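PDB 6CGK: effector protein Lem4 (lpg1101) from Legionella pneumophila subsp. pneumophila, which dephosphorylates protein tyrosines through its haloacid dehalogenase (HAD) domain, the part present here, associates with membranes as a whole protein and may bind small GTPases. Local coordinates for residues I19-F24 and K134-H139; G30-E35 and C153-V158; K34-I37 and L41-A44; I68-N73 and K102-F107. The protein carries 1 engineered substitution. One frame throughout, in Å; residues are numbered along the deposited sequence.

Contact 1: residues I19-F24 and K134-H139. Engineered in segment 19-24: Asn23 (natural residue Asp). With MG (magnesium ion), chain C; PO4 (phosphate ion), chain B.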
loop_
_atom_site.group_PDB
_atom_site.type_symbol
_atom_site.label_atom_id
_atom_site.label_comp_id
_atom_site.label_asym_id
_atom_site.label_seq_id
_atom_site.Cartn_x
_atom_site.Cartn_y
_atom_site.Cartn_z
ATOM N N ILE A 19 7.151 2.504 -9.142
ATOM C CA ILE A 19 6.046 1.945 -8.363
ATOM C C ILE A 19 6.475 1.731 -6.923
ATOM O O ILE A 19 7.579 1.230 -6.650
ATOM C CB ILE A 19 5.549 0.622 -8.966
ATOM C CG1 ILE A 19 5.117 0.859 -10.411
ATOM C CG2 ILE A 19 4.375 0.054 -8.133
ATOM C CD1 ILE A 19 4.760 -0.488 -11.116
ATOM N N VAL A 20 5.572 2.092 -6.008
ATOM C CA VAL A 20 5.712 1.885 -4.574
ATOM C C VAL A 20 4.696 0.813 -4.193
ATOM O O VAL A 20 3.484 1.044 -4.282
ATOM C CB VAL A 20 5.475 3.188 -3.797
ATOM C CG1 VAL A 20 5.464 2.934 -2.291
ATOM C CG2 VAL A 20 6.522 4.247 -4.197
ATOM N N TYR A 21 5.192 -0.362 -3.798
ATOM C CA TYR A 21 4.375 -1.493 -3.376
ATOM C C TYR A 21 4.373 -1.536 -1.858
ATOM O O TYR A 21 5.424 -1.746 -1.242
ATOM C CB TYR A 21 4.943 -2.813 -3.896
ATOM C CG TYR A 21 4.784 -3.088 -5.370
ATOM C CD1 TYR A 21 3.538 -3.363 -5.907
ATOM C CD2 TYR A 21 5.906 -3.146 -6.220
ATOM C CE1 TYR A 21 3.381 -3.679 -7.250
ATOM C CE2 TYR A 21 5.755 -3.445 -7.570
ATOM C CZ TYR A 21 4.498 -3.706 -8.082
ATOM O OH TYR A 21 4.354 -4.031 -9.411
ATOM N N LEU A 22 3.200 -1.388 -1.260
ATOM C CA LEU A 22 3.086 -1.301 0.188
ATOM C C LEU A 22 2.140 -2.386 0.669
ATOM O O LEU A 22 1.007 -2.489 0.184
ATOM C CB LEU A 22 2.570 0.067 0.626
ATOM C CG LEU A 22 3.246 1.339 0.095
ATOM C CD1 LEU A 22 2.529 2.587 0.577
ATOM C CD2 LEU A 22 4.717 1.376 0.502
ATOM N N ASN A 23 2.613 -3.188 1.612
ATOM C CA ASN A 23 1.720 -3.944 2.449
ATOM C C ASN A 23 0.853 -2.976 3.260
ATOM O O ASN A 23 1.208 -1.818 3.448
ATOM C CB ASN A 23 2.542 -4.841 3.376
ATOM C CG ASN A 23 1.710 -5.656 4.253
ATOM O OD1 ASN A 23 1.746 -5.491 5.468
ATOM N ND2 ASN A 23 0.954 -6.583 3.666
ATOM N N PHE A 24 -0.296 -3.458 3.748
ATOM C CA PHE A 24 -1.153 -2.563 4.541
ATOM C C PHE A 24 -1.029 -2.801 6.045
ATOM O O PHE A 24 -0.492 -1.952 6.756
ATOM C CB PHE A 24 -2.623 -2.691 4.131
ATOM C CG PHE A 24 -3.525 -1.693 4.807
ATOM C CD1 PHE A 24 -3.526 -0.358 4.380
ATOM C CD2 PHE A 24 -4.360 -2.075 5.840
ATOM C CE1 PHE A 24 -4.373 0.576 5.008
ATOM C CE2 PHE A 24 -5.206 -1.148 6.479
ATOM C CZ PHE A 24 -5.202 0.184 6.058
ATOM N N LYS A 134 2.285 -13.425 -6.838
ATOM C CA LYS A 134 1.505 -13.351 -8.068
ATOM C C LYS A 134 0.939 -11.954 -8.310
ATOM O O LYS A 134 0.789 -11.549 -9.471
ATOM C CB LYS A 134 0.383 -14.367 -8.029
ATOM C CG LYS A 134 -0.452 -14.431 -9.275
ATOM C CD LYS A 134 -1.293 -15.704 -9.262
ATOM C CE LYS A 134 -0.433 -16.962 -9.276
ATOM N NZ LYS A 134 -1.272 -18.185 -9.121
ATOM N N ALA A 135 0.597 -11.225 -7.241
ATOM C CA ALA A 135 0.082 -9.855 -7.391
ATOM C C ALA A 135 1.114 -8.951 -8.057
ATOM O O ALA A 135 0.791 -8.174 -8.972
ATOM C CB ALA A 135 -0.306 -9.281 -6.017
ATOM N N VAL A 136 2.366 -9.036 -7.605
ATOM C CA VAL A 136 3.426 -8.227 -8.205
ATOM C C VAL A 136 3.691 -8.663 -9.634
ATOM O O VAL A 136 3.864 -7.822 -10.523
ATOM C CB VAL A 136 4.715 -8.279 -7.357
ATOM C CG1 VAL A 136 5.893 -7.669 -8.161
ATOM C CG2 VAL A 136 4.502 -7.530 -6.009
ATOM N N VAL A 137 3.749 -9.977 -9.881
ATOM C CA VAL A 137 4.005 -10.441 -11.240
ATOM C C VAL A 137 2.911 -9.946 -12.172
ATOM O O VAL A 137 3.188 -9.411 -13.252
ATOM C CB VAL A 137 4.131 -11.973 -11.277
ATOM C CG1 VAL A 137 4.134 -12.456 -12.722
ATOM C CG2 VAL A 137 5.397 -12.409 -10.540
ATOM N N SER A 138 1.650 -10.076 -11.747
ATOM C CA SER A 138 0.536 -9.617 -12.573
ATOM C C SER A 138 0.611 -8.119 -12.815
ATOM O O SER A 138 0.343 -7.647 -13.931
ATOM C CB SER A 138 -0.795 -9.962 -11.920
ATOM O OG SER A 138 -0.977 -11.377 -11.898
ATOM N N HIS A 139 0.948 -7.352 -11.779
ATOM C CA HIS A 139 1.018 -5.909 -11.970
ATOM C C HIS A 139 2.133 -5.535 -12.931
ATOM O O HIS A 139 1.932 -4.699 -13.825
ATOM C CB HIS A 139 1.213 -5.170 -10.656
ATOM C CG HIS A 139 0.921 -3.712 -10.784
ATOM N ND1 HIS A 139 -0.367 -3.232 -10.892
ATOM C CD2 HIS A 139 1.736 -2.648 -10.954
ATOM C CE1 HIS A 139 -0.331 -1.924 -11.069
ATOM N NE2 HIS A 139 0.933 -1.546 -11.119
HETATM MG MG MG C . 1.432 -6.676 6.983
HETATM P P PO4 B . -1.616 -7.442 5.153
HETATM O O1 PO4 B . -2.038 -6.058 4.690
HETATM O O2 PO4 B . -1.368 -8.421 4.011
HETATM O O3 PO4 B . -2.746 -7.971 6.025
HETATM O O4 PO4 B . -0.400 -7.341 6.050
HETATM O O HOH W 1 1.149 -7.845 8.641
HETATM O O HOH W 2 2.321 -8.256 5.958
#
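Ile19 and Tyr21 on strand 19-23 face Val136 and His139 on helix 132-140. The strand and helix segments run nearly antiparallel, with 160° between their directions and 11.4 Å between their axes. The closest backbone pairing is Tyr21 CA with Val136 CA, 8.3 Å apart. Side chains fill this gap. The Tyr21 ring lies between two methyl groups. CG2 of Ile19, two residues earlier on the strand, covers one face, 3.7 Å above the Tyr21 ring plane. On the opposite face, Val136 CG2 makes a CH-pi contact, 4.2 Å from the Tyr21 ring centroid. This methyl lies nearly on the ring normal. The Tyr21 CG is anti to the carbonyl carbon (chi1 -73°), which carries the ring out toward the helix. Tyr21 OH comes 3.3 Å from His139 CD2, at the edge of the imidazole. The two ring planes are almost perpendicular, but the rings meet obliquely. Ile19 CD1 also reaches the imidazole edge, in its plane, 3.7 Å from His139 CD2. The polar ends are satisfied beyond the contact: Tyr21 OH by Glu140 and His139 ND1 by Tyr118 OH. At its C-terminal end the strand enters the active site. Asn23, engineered in place of Asp, belongs to the magnesium site, and Phe24 N donates to phosphate O1 over 3.3 Å. Strand 19-23 is the middle strand of the parallel HAD sheet. It lies between strands 89-93 and 150-154, while Val91, Ile93, Met163 and Leu167 close round the helix contact.

Contact 2: residues G30-E35 and C153-V158. With MG (magnesium ion), chain C.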
loop_
_atom_site.group_PDB
_atom_site.type_symbol
_atom_site.label_atom_id
_atom_site.label_comp_id
_atom_site.label_asym_id
_atom_site.label_seq_id
_atom_site.Cartn_x
_atom_site.Cartn_y
_atom_site.Cartn_z
ATOM N N GLY A 30 -0.237 0.334 12.480
ATOM C CA GLY A 30 0.635 -0.127 13.537
ATOM C C GLY A 30 0.372 -1.533 14.033
ATOM O O GLY A 30 0.864 -1.895 15.107
ATOM N N ALA A 31 -0.393 -2.340 13.301
ATOM C CA ALA A 31 -0.789 -3.658 13.794
ATOM C C ALA A 31 -0.685 -4.699 12.690
ATOM O O ALA A 31 -1.277 -4.527 11.617
ATOM C CB ALA A 31 -2.215 -3.636 14.331
ATOM N N HIS A 32 0.060 -5.773 12.967
ATOM C CA HIS A 32 0.163 -6.910 12.047
ATOM C C HIS A 32 -1.225 -7.434 11.693
ATOM O O HIS A 32 -2.145 -7.437 12.520
ATOM C CB HIS A 32 1.012 -8.025 12.686
ATOM C CG HIS A 32 1.316 -9.186 11.774
ATOM N ND1 HIS A 32 0.384 -10.153 11.449
ATOM C CD2 HIS A 32 2.465 -9.554 11.151
ATOM C CE1 HIS A 32 0.937 -11.049 10.649
ATOM N NE2 HIS A 32 2.200 -10.711 10.455
ATOM N N GLY A 33 -1.372 -7.882 10.450
ATOM C CA GLY A 33 -2.680 -8.300 9.978
ATOM C C GLY A 33 -3.328 -9.396 10.808
ATOM O O GLY A 33 -4.559 -9.455 10.904
ATOM N N LYS A 34 -2.524 -10.296 11.398
ATOM C CA LYS A 34 -3.100 -11.381 12.186
ATOM C C LYS A 34 -3.939 -10.852 13.335
ATOM O O LYS A 34 -4.928 -11.484 13.728
ATOM C CB LYS A 34 -1.997 -12.307 12.721
ATOM N N GLU A 35 -3.580 -9.707 13.892
ATOM C CA GLU A 35 -4.326 -9.227 15.044
ATOM C C GLU A 35 -5.450 -8.283 14.674
ATOM O O GLU A 35 -6.105 -7.742 15.574
ATOM C CB GLU A 35 -3.395 -8.583 16.071
ATOM C CG GLU A 35 -2.446 -7.528 15.587
ATOM C CD GLU A 35 -1.294 -7.349 16.567
ATOM O OE1 GLU A 35 -0.372 -8.190 16.558
ATOM O OE2 GLU A 35 -1.321 -6.387 17.364
ATOM N N CYS A 153 7.677 -2.087 0.837
ATOM C CA CYS A 153 7.651 -2.089 2.296
ATOM C C CYS A 153 6.700 -3.167 2.798
ATOM O O CYS A 153 5.535 -3.217 2.383
ATOM C CB CYS A 153 7.218 -0.728 2.839
ATOM S SG CYS A 153 8.374 0.558 2.388
ATOM N N ASP A 154 7.197 -4.029 3.690
ATOM C CA ASP A 154 6.366 -5.046 4.318
ATOM C C ASP A 154 6.883 -5.298 5.727
ATOM O O ASP A 154 8.093 -5.287 5.960
ATOM C CB ASP A 154 6.374 -6.340 3.498
ATOM C CG ASP A 154 5.135 -7.174 3.706
ATOM O OD1 ASP A 154 4.689 -7.322 4.860
ATOM O OD2 ASP A 154 4.607 -7.696 2.703
ATOM N N ASP A 155 5.962 -5.516 6.665
ATOM C CA ASP A 155 6.362 -5.881 8.021
ATOM C C ASP A 155 6.586 -7.383 8.189
ATOM O O ASP A 155 7.155 -7.804 9.204
ATOM C CB ASP A 155 5.315 -5.429 9.024
ATOM C CG ASP A 155 3.977 -6.092 8.786
ATOM O OD1 ASP A 155 3.496 -5.987 7.647
ATOM O OD2 ASP A 155 3.420 -6.718 9.717
ATOM N N ASP A 156 6.115 -8.194 7.249
ATOM C CA ASP A 156 6.336 -9.632 7.264
ATOM C C ASP A 156 7.485 -9.906 6.294
ATOM O O ASP A 156 7.342 -9.703 5.082
ATOM C CB ASP A 156 5.055 -10.371 6.877
ATOM C CG ASP A 156 5.131 -11.867 7.145
ATOM O OD1 ASP A 156 6.217 -12.447 6.963
ATOM O OD2 ASP A 156 4.102 -12.460 7.537
ATOM N N GLU A 157 8.644 -10.308 6.830
ATOM C CA GLU A 157 9.825 -10.463 5.976
ATOM C C GLU A 157 9.547 -11.424 4.828
ATOM O O GLU A 157 9.944 -11.176 3.683
ATOM C CB GLU A 157 11.020 -10.949 6.795
ATOM C CG GLU A 157 12.331 -10.946 6.024
ATOM C CD GLU A 157 13.462 -11.597 6.800
ATOM O OE1 GLU A 157 13.199 -12.126 7.901
ATOM O OE2 GLU A 157 14.609 -11.582 6.309
ATOM N N VAL A 158 8.847 -12.518 5.122
ATOM C CA VAL A 158 8.486 -13.502 4.106
ATOM C C VAL A 158 7.631 -12.863 3.022
ATOM O O VAL A 158 7.926 -12.977 1.825
ATOM C CB VAL A 158 7.761 -14.685 4.767
ATOM C CG1 VAL A 158 7.197 -15.618 3.719
ATOM C CG2 VAL A 158 8.709 -15.392 5.680
HETATM MG MG MG C . 1.432 -6.676 6.983
HETATM O O HOH W 1 1.149 -7.845 8.641
HETATM O O HOH W 2 2.321 -8.256 5.958
#
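His32 meets Asp155 and Asp156 at the edge of the magnesium site of the HAD domain, where the loop 30-35 approaches the acidic turn after strand 150-154. The Asp155 CG sits between the backbone N and the carbonyl carbon (chi1 62°). This turns the carboxylate toward the metal, and its two oxygens divide the work. Asp155 OD1 binds magnesium at 2.3 Å. Asp155 OD2 accepts from water 1, itself a magnesium ligand, and lies 3.3 Å from His32 CD2. The His32 and Asp155 side chains cross at about a right angle, and the ring and carboxylate planes are 69° apart. The His32 CG is anti to its N (chi1 -174°), and the ring reaches across so that water 1 lies over one face, 3.3 Å above the His32 ring plane. Gly33 N donates to the same water, so loop and metal site are joined through it. The ring is steadied by Lys34 N, which donates to His32 ND1 over 2.9 Å, in a nearly straight bond close to the ring plane. Asp156 OD2 lies at the ring edge, 3.9 Å from His32 NE2. Asn23, engineered in place of Asp, and the backbone O of Asp25 complete the protein ligands. Asp154 does not touch the metal here. Its OD1 accepts from water 2, another magnesium ligand, and Asp154 OD1 also accepts from Asp156 N at 2.9 Å, closing an Asx turn. Asp156 in turn is the N-cap of helix 157-169: Asp156 OD1 accepts a weak bond from Val158 N, 3.2 Å away.

Contact 3: residues K34-I37 and L41-A44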
loop_
_atom_site.group_PDB
_atom_site.type_symbol
_atom_site.label_atom_id
_atom_site.label_comp_id
_atom_site.label_asym_id
_atom_site.label_seq_id
_atom_site.Cartn_x
_atom_site.Cartn_y
_atom_site.Cartn_z
ATOM N N LYS A 34 -2.524 -10.296 11.398
ATOM C CA LYS A 34 -3.100 -11.381 12.186
ATOM C C LYS A 34 -3.939 -10.852 13.335
ATOM O O LYS A 34 -4.928 -11.484 13.728
ATOM C CB LYS A 34 -1.997 -12.307 12.721
ATOM N N GLU A 35 -3.580 -9.707 13.892
ATOM C CA GLU A 35 -4.326 -9.227 15.044
ATOM C C GLU A 35 -5.450 -8.283 14.674
ATOM O O GLU A 35 -6.105 -7.742 15.574
ATOM C CB GLU A 35 -3.395 -8.583 16.071
ATOM C CG GLU A 35 -2.446 -7.528 15.587
ATOM C CD GLU A 35 -1.294 -7.349 16.567
ATOM O OE1 GLU A 35 -0.372 -8.190 16.558
ATOM O OE2 GLU A 35 -1.321 -6.387 17.364
ATOM N N VAL A 36 -5.745 -8.125 13.390
ATOM C CA VAL A 36 -6.806 -7.233 12.947
ATOM C C VAL A 36 -7.768 -7.925 11.985
ATOM O O VAL A 36 -8.959 -7.614 11.945
ATOM C CB VAL A 36 -6.190 -5.971 12.308
ATOM C CG1 VAL A 36 -7.068 -5.445 11.198
ATOM C CG2 VAL A 36 -6.001 -4.901 13.388
ATOM N N ILE A 37 -7.257 -8.866 11.178
ATOM C CA ILE A 37 -8.094 -9.414 10.108
ATOM C C ILE A 37 -9.419 -9.968 10.651
ATOM O O ILE A 37 -10.482 -9.779 10.040
ATOM C CB ILE A 37 -7.322 -10.474 9.297
ATOM C CG1 ILE A 37 -8.179 -10.915 8.123
ATOM C CG2 ILE A 37 -6.945 -11.679 10.151
ATOM C CD1 ILE A 37 -8.368 -9.795 7.121
ATOM N N LEU A 41 -14.155 -4.857 14.064
ATOM C CA LEU A 41 -14.205 -3.660 13.215
ATOM C C LEU A 41 -13.838 -3.987 11.774
ATOM O O LEU A 41 -14.474 -3.495 10.828
ATOM C CB LEU A 41 -13.272 -2.592 13.777
ATOM C CG LEU A 41 -13.078 -1.323 12.927
ATOM C CD1 LEU A 41 -14.404 -0.586 12.781
ATOM C CD2 LEU A 41 -12.031 -0.402 13.540
ATOM N N CYS A 42 -12.808 -4.819 11.589
ATOM C CA CYS A 42 -12.420 -5.203 10.249
ATOM C C CYS A 42 -13.521 -6.036 9.591
ATOM O O CYS A 42 -13.892 -5.774 8.443
ATOM C CB CYS A 42 -11.096 -5.943 10.340
ATOM S SG CYS A 42 -10.410 -6.403 8.796
ATOM N N GLU A 43 -14.101 -7.000 10.327
ATOM C CA GLU A 43 -15.194 -7.771 9.757
ATOM C C GLU A 43 -16.389 -6.865 9.429
ATOM O O GLU A 43 -17.034 -7.027 8.387
ATOM C CB GLU A 43 -15.583 -8.884 10.722
ATOM C CG GLU A 43 -16.862 -9.531 10.344
ATOM C CD GLU A 43 -16.701 -10.524 9.205
ATOM O OE1 GLU A 43 -17.751 -10.878 8.621
ATOM O OE2 GLU A 43 -15.546 -10.936 8.886
ATOM N N ALA A 44 -16.723 -5.924 10.322
ATOM C CA ALA A 44 -17.857 -5.045 10.064
ATOM C C ALA A 44 -17.620 -4.177 8.822
ATOM O O ALA A 44 -18.520 -4.002 7.990
ATOM C CB ALA A 44 -18.103 -4.147 11.279
HETATM O O HOH W 3 -12.511 -10.455 8.315
#
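Cys42, Ile37 and Val36 make up the contact between the loop 34-37 and the first turn of helix 40-46. Cys42 loses the most surface. Its side chain points at the loop, and Cys42 CB comes 3.2 Å from Val36 O, a close approach of a methylene to a carbonyl. Val36 adds a side-chain contact, with Val36 CG1 4.1 Å from Cys42 CB. The Cys42 SG is anti to the backbone N (chi1 -176°), which lays the sulfur against the loop. There Cys42 SG lies 3.6 Å from Ile37 O and 4.3 Å from Ile37 CD1. Cys42 and Val36 each have a second conformer, so these side-chain distances hold for one copy only. Ile37 starts out away from the helix, but its CD1 returns toward the sulfur. A water bridges the two segments: water 3 donates to Ile37 O at 2.7 Å and to Glu43 OE2 at 3.1 Å. Between the segments, Ser39 OG bonds to Val36 O and weakly to Cys42 N. Tyr100 of helix 98-107 packs on both Val36 and Cys42, and Asn96 touches Cys42 and Ile37. The Val36 side chain is about 4 Å from that of Asp25, so the loop borders the active site. Its place after the first strand is consistent with the cap insertion of HAD enzymes. Cys42 lies against two carbonyl oxygens as well as aliphatic carbons; the polar links run through Ser39 OG and water 3.

Contact 4: residues I68-N73 and K102-F107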
loop_
_atom_site.group_PDB
_atom_site.type_symbol
_atom_site.label_atom_id
_atom_site.label_comp_id
_atom_site.label_asym_id
_atom_site.label_seq_id
_atom_site.Cartn_x
_atom_site.Cartn_y
_atom_site.Cartn_z
ATOM N N ILE A 68 -4.030 0.039 15.744
ATOM C CA ILE A 68 -4.709 -0.329 14.505
ATOM C C ILE A 68 -4.773 0.811 13.506
ATOM O O ILE A 68 -5.112 0.575 12.341
ATOM C CB ILE A 68 -6.139 -0.848 14.741
ATOM C CG1 ILE A 68 -7.081 0.294 15.083
ATOM C CG2 ILE A 68 -6.134 -1.924 15.805
ATOM C CD1 ILE A 68 -8.485 0.069 14.569
ATOM N N LYS A 69 -4.462 2.041 13.917
ATOM C CA LYS A 69 -4.622 3.162 12.994
ATOM C C LYS A 69 -3.463 3.275 12.003
ATOM O O LYS A 69 -2.347 2.817 12.244
ATOM C CB LYS A 69 -4.746 4.464 13.773
ATOM C CG LYS A 69 -5.889 4.443 14.799
ATOM C CD LYS A 69 -5.945 5.713 15.644
ATOM C CE LYS A 69 -7.119 5.683 16.632
ATOM N NZ LYS A 69 -7.247 7.024 17.304
ATOM N N ILE A 70 -3.748 3.931 10.877
ATOM C CA ILE A 70 -2.687 4.402 9.988
ATOM C C ILE A 70 -1.752 5.295 10.797
ATOM O O ILE A 70 -2.204 6.123 11.605
ATOM C CB ILE A 70 -3.302 5.136 8.788
ATOM C CG1 ILE A 70 -4.168 4.157 7.994
ATOM C CG2 ILE A 70 -2.226 5.736 7.909
ATOM C CD1 ILE A 70 -4.679 4.654 6.690
ATOM N N THR A 71 -0.448 5.061 10.674
ATOM C CA THR A 71 0.432 5.814 11.546
ATOM C C THR A 71 0.573 7.216 10.993
ATOM O O THR A 71 0.357 7.456 9.805
ATOM C CB THR A 71 1.817 5.181 11.672
ATOM O OG1 THR A 71 2.531 5.367 10.450
ATOM C CG2 THR A 71 1.713 3.691 12.007
ATOM N N GLU A 72 0.944 8.147 11.870
ATOM C CA GLU A 72 1.104 9.529 11.435
ATOM C C GLU A 72 2.065 9.644 10.256
ATOM O O GLU A 72 1.770 10.316 9.260
ATOM C CB GLU A 72 1.593 10.381 12.605
ATOM C CG GLU A 72 1.276 11.852 12.435
ATOM C CD GLU A 72 -0.206 12.139 12.626
ATOM O OE1 GLU A 72 -0.834 12.710 11.704
ATOM O OE2 GLU A 72 -0.744 11.772 13.696
ATOM N N ASN A 73 3.223 8.990 10.347
ATOM C CA ASN A 73 4.222 9.119 9.291
ATOM C C ASN A 73 3.802 8.411 8.009
ATOM O O ASN A 73 4.200 8.826 6.918
ATOM C CB ASN A 73 5.565 8.585 9.785
ATOM C CG ASN A 73 6.148 9.434 10.900
ATOM O OD1 ASN A 73 5.887 10.632 10.978
ATOM N ND2 ASN A 73 6.941 8.817 11.766
ATOM N N LYS A 102 -9.981 0.937 2.235
ATOM C CA LYS A 102 -10.544 2.224 1.808
ATOM C C LYS A 102 -11.069 3.022 2.987
ATOM O O LYS A 102 -10.920 4.249 3.034
ATOM C CB LYS A 102 -11.676 2.023 0.790
ATOM C CG LYS A 102 -11.187 1.488 -0.569
ATOM C CD LYS A 102 -12.348 1.351 -1.543
ATOM C CE LYS A 102 -11.885 0.990 -2.945
ATOM N NZ LYS A 102 -13.086 0.776 -3.801
ATOM N N ALA A 103 -11.733 2.345 3.938
ATOM C CA ALA A 103 -12.269 3.051 5.086
ATOM C C ALA A 103 -11.165 3.757 5.856
ATOM O O ALA A 103 -11.307 4.914 6.255
ATOM C CB ALA A 103 -13.020 2.054 6.004
ATOM N N LEU A 104 -10.071 3.052 6.147
ATOM C CA LEU A 104 -9.025 3.685 6.958
ATOM C C LEU A 104 -8.384 4.850 6.201
ATOM O O LEU A 104 -8.134 5.911 6.784
ATOM C CB LEU A 104 -7.949 2.663 7.351
ATOM C CG LEU A 104 -8.288 2.052 8.732
ATOM C CD1 LEU A 104 -9.650 1.389 8.725
ATOM C CD2 LEU A 104 -7.213 1.065 9.165
ATOM N N LEU A 105 -8.102 4.671 4.913
ATOM C CA LEU A 105 -7.635 5.812 4.116
ATOM C C LEU A 105 -8.609 6.988 4.212
ATOM O O LEU A 105 -8.201 8.147 4.401
ATOM C CB LEU A 105 -7.448 5.369 2.674
ATOM C CG LEU A 105 -6.347 4.306 2.487
ATOM C CD1 LEU A 105 -6.389 3.691 1.069
ATOM C CD2 LEU A 105 -4.961 4.890 2.790
ATOM N N GLU A 106 -9.905 6.722 4.051
ATOM C CA GLU A 106 -10.895 7.799 4.137
ATOM C C GLU A 106 -10.936 8.453 5.515
ATOM O O GLU A 106 -11.079 9.675 5.626
ATOM C CB GLU A 106 -12.273 7.270 3.743
ATOM C CG GLU A 106 -12.343 7.000 2.242
ATOM C CD GLU A 106 -13.395 5.998 1.845
ATOM O OE1 GLU A 106 -14.124 5.482 2.741
ATOM O OE2 GLU A 106 -13.469 5.717 0.626
ATOM N N PHE A 107 -10.871 7.650 6.584
ATOM C CA PHE A 107 -10.853 8.191 7.934
ATOM C C PHE A 107 -9.710 9.164 8.138
ATOM O O PHE A 107 -9.807 10.064 8.971
ATOM C CB PHE A 107 -10.703 7.062 8.976
ATOM C CG PHE A 107 -11.837 6.059 9.019
ATOM C CD1 PHE A 107 -13.119 6.369 8.589
ATOM C CD2 PHE A 107 -11.584 4.782 9.501
ATOM C CE1 PHE A 107 -14.159 5.402 8.665
ATOM C CE2 PHE A 107 -12.617 3.813 9.608
ATOM C CZ PHE A 107 -13.888 4.122 9.161
#
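Ile70 packs the tip of its side chain against the backbone and side chains of helix 98-107. Ile70 CD1 lies 3.7 Å from Leu104 O and 3.9 Å from Leu104 CB. The same methyl also touches Leu105, with Ile70 CD1 3.9 Å from Leu105 CD2. It therefore fits where one residue follows the next on the helix surface. The Ile70 CG1 is anti to the carbonyl carbon (chi1 -62°) and the chain runs on extended (chi2 -171°), which brings CD1 to the helix. Leu104 adds a contact of its own, with Leu104 CD2 3.8 Å from Ile68 O. Leu105 starts out away from the loop, and it is CD2 at the end of its side chain that meets Ile70. The nearest backbone pair is Ile70 CA and Leu104 CA, 7.1 Å apart. Further out, Tyr61 of helix 58-62 links the two sides: Ile70 N donates to its OH, and its side chain touches Leu104. The 68-73 backbone is also bonded to the loop after strand 19-23, Lys69 to Gly30 and Thr71 to Ile28. Thr71 is the N-cap of helix 72-82 and its OG1 accepts from Ala74 N. The helix thus starts directly after Ile70 and Thr71. On the other helix, Glu106 forms a salt bridge with Arg54 and a hydrogen bond with His112. The contact rests on methyl groups packing against aliphatic carbons and backbone carbonyls, without a hydrogen bond between 68-73 and 102-107. Polar support for the loop includes Tyr61 and the backbone of Ile28 and Gly30.

In the fold
Contacts 1 and 2 share the central sheet, since strands 19-23 and 150-154 are neighbours, and both reach the magnesium ion; their centres are about 15 Å apart. Their segments alternate along the chain. Contact 2 starts in the loop that contact 3 also uses, their centres about 13 Å apart, and shares Lys34 and Glu35. Contact 3 closes before contact 4 opens, and both fall between the two segments of contact 1. Contacts 3 and 4 touch through Leu41, Val36 and Ile68. Phe24 of contact 1 meets Leu104 of contact 4. The loop after the first strand borders the metal site, and contacts 3 and 4 pack behind it.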